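Local coordinates for uric acid degradation bifunctional protein PucL (Bacillus subtilis, PDB 6A4M), which probably oxidises uric acid with molecular oxygen as a urate oxidase and, as a bifunctional protein, carries a decarboxylase activity for a later step of urate breakdown, at residues 7-18 with 31-41. Sequence-based numbering, arbitrary orientation.
Sequences NVFAYRTYLKPL and GRDNTVVGVDV
R12 and V37 face each other as a hydrogen-bonded antiparallel pair, R12 N giving its hydrogen to V37 O at 2.8 Å and V37 N returning one to R12 O. The same exchange joins A10 to V39 and V8 to V41, and on this face A10 CB meets V39 CG1 at 4.2 Å. Between these pairs the Y11 ring comes obliquely against G38, its CD1 3.6 Å from G38 CA, where a side chain would probably crowd the ring. Just past the last pair, T13 with V36, Y14 N bonds T35 O, and the two side chains run alongside each other, Y14 CE1 3.7 Å from T35 CG2. The two strands form the first antiparallel pairing of the tunnelling fold (T-fold) expected of uricases: helix 64-78 packs on V8, A10 and V41, and strand 104-121 continues the sheet beyond 36-45. Past the strands, N34 ND2 points almost straight at K16 O (3.0 Å, 171°), which lies in the amide plane; ND2 also bonds T82 O. Replacing N34 by alanine would probably cost the K16 and T82 carbonyls this donor and tie 14-17 less firmly to 31-35. After a one-residue register shift, L18 and R32 form a separate single bridge, N to O both ways. L18, its CG anti to the backbone N (chi1 177°), brings CD2 over one face of the R32 guanidinium, near its rim; R32 NH2 forms a salt bridge with E222 and NH1 hydrogen-bonds Y218 OH.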
loop_
_atom_site.group_PDB
_atom_site.type_symbol
_atom_site.label_atom_id
_atom_site.label_comp_id
_atom_site.label_asym_id
_atom_site.label_seq_id
_atom_site.Cartn_x
_atom_site.Cartn_y
_atom_site.Cartn_z
ATOM N N ASN A 7 10.604 11.918 -8.054
ATOM C CA ASN A 7 9.945 11.499 -9.304
ATOM C C ASN A 7 10.817 10.572 -10.160
ATOM O O ASN A 7 10.871 10.703 -11.383
ATOM C CB ASN A 7 9.464 12.725 -10.119
ATOM C CG ASN A 7 8.122 13.271 -9.646
ATOM O OD1 ASN A 7 7.458 12.694 -8.786
ATOM N ND2 ASN A 7 7.716 14.393 -10.220
ATOM N N VAL A 8 11.493 9.629 -9.507
ATOM C CA VAL A 8 12.284 8.633 -10.215
ATOM C C VAL A 8 11.365 7.463 -10.552
ATOM O O VAL A 8 11.200 6.536 -9.757
ATOM C CB VAL A 8 13.510 8.182 -9.397
ATOM C CG1 VAL A 8 14.330 7.156 -10.177
ATOM C CG2 VAL A 8 14.364 9.389 -9.028
ATOM N N PHE A 9 10.751 7.538 -11.730
ATOM C CA PHE A 9 9.905 6.462 -12.249
ATOM C C PHE A 9 10.782 5.317 -12.726
ATOM O O PHE A 9 11.790 5.543 -13.407
ATOM C CB PHE A 9 9.048 6.937 -13.430
ATOM C CG PHE A 9 7.867 7.783 -13.036
ATOM C CD1 PHE A 9 8.032 9.124 -12.695
ATOM C CD2 PHE A 9 6.580 7.247 -13.033
ATOM C CE1 PHE A 9 6.940 9.910 -12.346
ATOM C CE2 PHE A 9 5.485 8.031 -12.689
ATOM C CZ PHE A 9 5.666 9.365 -12.347
ATOM N N ALA A 10 10.394 4.096 -12.373
ATOM C CA ALA A 10 11.076 2.897 -12.837
ATOM C C ALA A 10 10.053 1.793 -13.066
ATOM O O ALA A 10 9.306 1.447 -12.152
ATOM C CB ALA A 10 12.118 2.464 -11.816
ATOM N N TYR A 11 10.011 1.266 -14.288
ATOM C CA TYR A 11 9.140 0.145 -14.644
ATOM C C TYR A 11 9.991 -1.091 -14.918
ATOM O O TYR A 11 10.964 -1.015 -15.662
ATOM C CB TYR A 11 8.310 0.481 -15.887
ATOM C CG TYR A 11 7.457 1.720 -15.729
ATOM C CD1 TYR A 11 6.226 1.660 -15.080
ATOM C CD2 TYR A 11 7.883 2.952 -16.222
ATOM C CE1 TYR A 11 5.441 2.794 -14.922
ATOM C CE2 TYR A 11 7.105 4.090 -16.074
ATOM C CZ TYR A 11 5.883 4.006 -15.422
ATOM O OH TYR A 11 5.106 5.130 -15.263
ATOM N N ARG A 12 9.620 -2.222 -14.319
ATOM C CA ARG A 12 10.328 -3.489 -14.505
ATOM C C ARG A 12 9.368 -4.536 -15.058
ATOM O O ARG A 12 8.340 -4.820 -14.437
ATOM C CB ARG A 12 10.912 -3.947 -13.163
ATOM C CG ARG A 12 11.502 -5.355 -13.101
ATOM C CD ARG A 12 12.773 -5.515 -13.912
ATOM N NE ARG A 12 13.099 -6.932 -14.081
ATOM C CZ ARG A 12 13.736 -7.706 -13.193
ATOM N NH1 ARG A 12 14.161 -7.232 -12.021
ATOM N NH2 ARG A 12 13.955 -8.983 -13.489
ATOM N N THR A 13 9.698 -5.098 -16.221
ATOM C CA THR A 13 8.993 -6.271 -16.738
ATOM C C THR A 13 9.618 -7.551 -16.178
ATOM O O THR A 13 10.818 -7.602 -15.901
ATOM C CB THR A 13 9.002 -6.332 -18.282
ATOM O OG1 THR A 13 10.340 -6.180 -18.772
ATOM C CG2 THR A 13 8.113 -5.241 -18.868
ATOM N N TYR A 14 8.782 -8.573 -16.012
ATOM C CA TYR A 14 9.191 -9.913 -15.562
ATOM C C TYR A 14 10.078 -9.938 -14.317
ATOM O O TYR A 14 11.135 -10.574 -14.297
ATOM C CB TYR A 14 9.826 -10.681 -16.728
ATOM C CG TYR A 14 8.876 -10.791 -17.889
ATOM C CD1 TYR A 14 7.762 -11.621 -17.814
ATOM C CD2 TYR A 14 9.061 -10.034 -19.048
ATOM C CE1 TYR A 14 6.865 -11.712 -18.865
ATOM C CE2 TYR A 14 8.170 -10.120 -20.107
ATOM C CZ TYR A 14 7.073 -10.960 -20.009
ATOM O OH TYR A 14 6.177 -11.055 -21.050
ATOM N N LEU A 15 9.629 -9.238 -13.279
ATOM C CA LEU A 15 10.204 -9.366 -11.938
ATOM C C LEU A 15 9.823 -10.749 -11.396
ATOM O O LEU A 15 8.834 -11.343 -11.842
ATOM C CB LEU A 15 9.674 -8.251 -11.025
ATOM C CG LEU A 15 10.271 -8.069 -9.624
ATOM C CD1 LEU A 15 11.622 -7.376 -9.701
ATOM C CD2 LEU A 15 9.330 -7.279 -8.733
ATOM N N LYS A 16 10.614 -11.267 -10.458
ATOM C CA LYS A 16 10.345 -12.582 -9.876
ATOM C C LYS A 16 8.934 -12.612 -9.273
ATOM O O LYS A 16 8.601 -11.729 -8.483
ATOM C CB LYS A 16 11.376 -12.932 -8.803
ATOM C CG LYS A 16 11.384 -14.405 -8.424
ATOM C CD LYS A 16 12.098 -14.649 -7.106
ATOM C CE LYS A 16 12.170 -16.137 -6.787
ATOM N NZ LYS A 16 12.228 -16.402 -5.321
ATOM N N PRO A 17 8.095 -13.600 -9.660
ATOM C CA PRO A 17 6.728 -13.649 -9.116
ATOM C C PRO A 17 6.670 -13.847 -7.601
ATOM O O PRO A 17 7.474 -14.597 -7.053
ATOM C CB PRO A 17 6.102 -14.862 -9.822
ATOM C CG PRO A 17 6.924 -15.086 -11.038
ATOM C CD PRO A 17 8.308 -14.629 -10.698
ATOM N N LEU A 18 5.731 -13.171 -6.941
ATOM C CA LEU A 18 5.448 -13.413 -5.525
ATOM C C LEU A 18 4.507 -14.613 -5.431
ATOM O O LEU A 18 3.337 -14.522 -5.822
ATOM C CB LEU A 18 4.820 -12.175 -4.869
ATOM C CG LEU A 18 4.378 -12.255 -3.401
ATOM C CD1 LEU A 18 5.504 -12.711 -2.489
ATOM C CD2 LEU A 18 3.849 -10.903 -2.949
ATOM N N GLY A 31 -0.983 -14.233 -4.404
ATOM C CA GLY A 31 0.327 -13.873 -4.948
ATOM C C GLY A 31 0.230 -12.860 -6.073
ATOM O O GLY A 31 -0.859 -12.379 -6.400
ATOM N N ARG A 32 1.384 -12.546 -6.659
ATOM C CA ARG A 32 1.498 -11.597 -7.768
ATOM C C ARG A 32 2.385 -12.204 -8.850
ATOM O O ARG A 32 3.503 -12.644 -8.558
ATOM C CB ARG A 32 2.135 -10.283 -7.299
ATOM C CG ARG A 32 1.374 -9.512 -6.230
ATOM C CD ARG A 32 2.243 -8.409 -5.633
ATOM N NE ARG A 32 1.653 -7.806 -4.434
ATOM C CZ ARG A 32 2.315 -7.090 -3.517
ATOM N NH1 ARG A 32 3.626 -6.862 -3.618
ATOM N NH2 ARG A 32 1.656 -6.599 -2.471
ATOM N N ASP A 33 1.900 -12.223 -10.091
ATOM C CA ASP A 33 2.720 -12.660 -11.227
ATOM C C ASP A 33 3.909 -11.724 -11.491
ATOM O O ASP A 33 4.941 -12.177 -11.983
ATOM C CB ASP A 33 1.867 -12.807 -12.499
ATOM C CG ASP A 33 0.955 -14.042 -12.471
ATOM O OD1 ASP A 33 1.146 -14.941 -11.619
ATOM O OD2 ASP A 33 0.041 -14.118 -13.323
ATOM N N ASN A 34 3.762 -10.439 -11.153
ATOM C CA ASN A 34 4.807 -9.419 -11.328
ATOM C C ASN A 34 5.311 -9.317 -12.780
ATOM O O ASN A 34 6.487 -9.044 -13.027
ATOM C CB ASN A 34 5.977 -9.654 -10.342
ATOM C CG ASN A 34 5.665 -9.216 -8.914
ATOM O OD1 ASN A 34 4.730 -8.450 -8.658
ATOM N ND2 ASN A 34 6.484 -9.685 -7.971
ATOM N N THR A 35 4.402 -9.519 -13.735
ATOM C CA THR A 35 4.727 -9.452 -15.164
ATOM C C THR A 35 5.156 -8.046 -15.569
ATOM O O THR A 35 6.061 -7.880 -16.381
ATOM C CB THR A 35 3.525 -9.875 -16.028
ATOM O OG1 THR A 35 3.073 -11.165 -15.614
ATOM C CG2 THR A 35 3.892 -9.920 -17.505
ATOM N N VAL A 36 4.480 -7.043 -15.018
ATOM C CA VAL A 36 4.905 -5.652 -15.136
ATOM C C VAL A 36 4.674 -4.948 -13.794
ATOM O O VAL A 36 3.619 -5.085 -13.174
ATOM C CB VAL A 36 4.213 -4.922 -16.314
ATOM C CG1 VAL A 36 2.694 -4.998 -16.220
ATOM C CG2 VAL A 36 4.685 -3.476 -16.412
ATOM N N VAL A 37 5.701 -4.231 -13.352
ATOM C CA VAL A 37 5.720 -3.558 -12.065
ATOM C C VAL A 37 6.213 -2.134 -12.309
ATOM O O VAL A 37 7.169 -1.923 -13.058
ATOM C CB VAL A 37 6.653 -4.292 -11.076
ATOM C CG1 VAL A 37 6.846 -3.497 -9.786
ATOM C CG2 VAL A 37 6.101 -5.681 -10.772
ATOM N N GLY A 38 5.546 -1.168 -11.687
ATOM C CA GLY A 38 5.940 0.229 -11.761
ATOM C C GLY A 38 6.105 0.766 -10.358
ATOM O O GLY A 38 5.307 0.450 -9.474
ATOM N N VAL A 39 7.142 1.574 -10.155
ATOM C CA VAL A 39 7.386 2.209 -8.870
ATOM C C VAL A 39 7.901 3.632 -9.070
ATOM O O VAL A 39 8.601 3.930 -10.042
ATOM C CB VAL A 39 8.358 1.385 -7.992
ATOM C CG1 VAL A 39 9.773 1.384 -8.564
ATOM C CG2 VAL A 39 8.355 1.894 -6.553
ATOM N N ASP A 40 7.542 4.498 -8.127
ATOM C CA ASP A 40 7.926 5.894 -8.138
ATOM C C ASP A 40 8.796 6.152 -6.915
ATOM O O ASP A 40 8.291 6.246 -5.790
ATOM C CB ASP A 40 6.674 6.757 -8.115
ATOM C CG ASP A 40 6.917 8.114 -8.668
ATOM O OD1 ASP A 40 7.642 8.905 -8.031
ATOM O OD2 ASP A 40 6.391 8.380 -9.761
ATOM N N VAL A 41 10.107 6.243 -7.138
ATOM C CA VAL A 41 11.064 6.354 -6.048
ATOM C C VAL A 41 11.363 7.815 -5.735
ATOM O O VAL A 41 11.580 8.622 -6.644
ATOM C CB VAL A 41 12.378 5.602 -6.349
ATOM C CG1 VAL A 41 13.358 5.736 -5.181
ATOM C CG2 VAL A 41 12.086 4.136 -6.646
#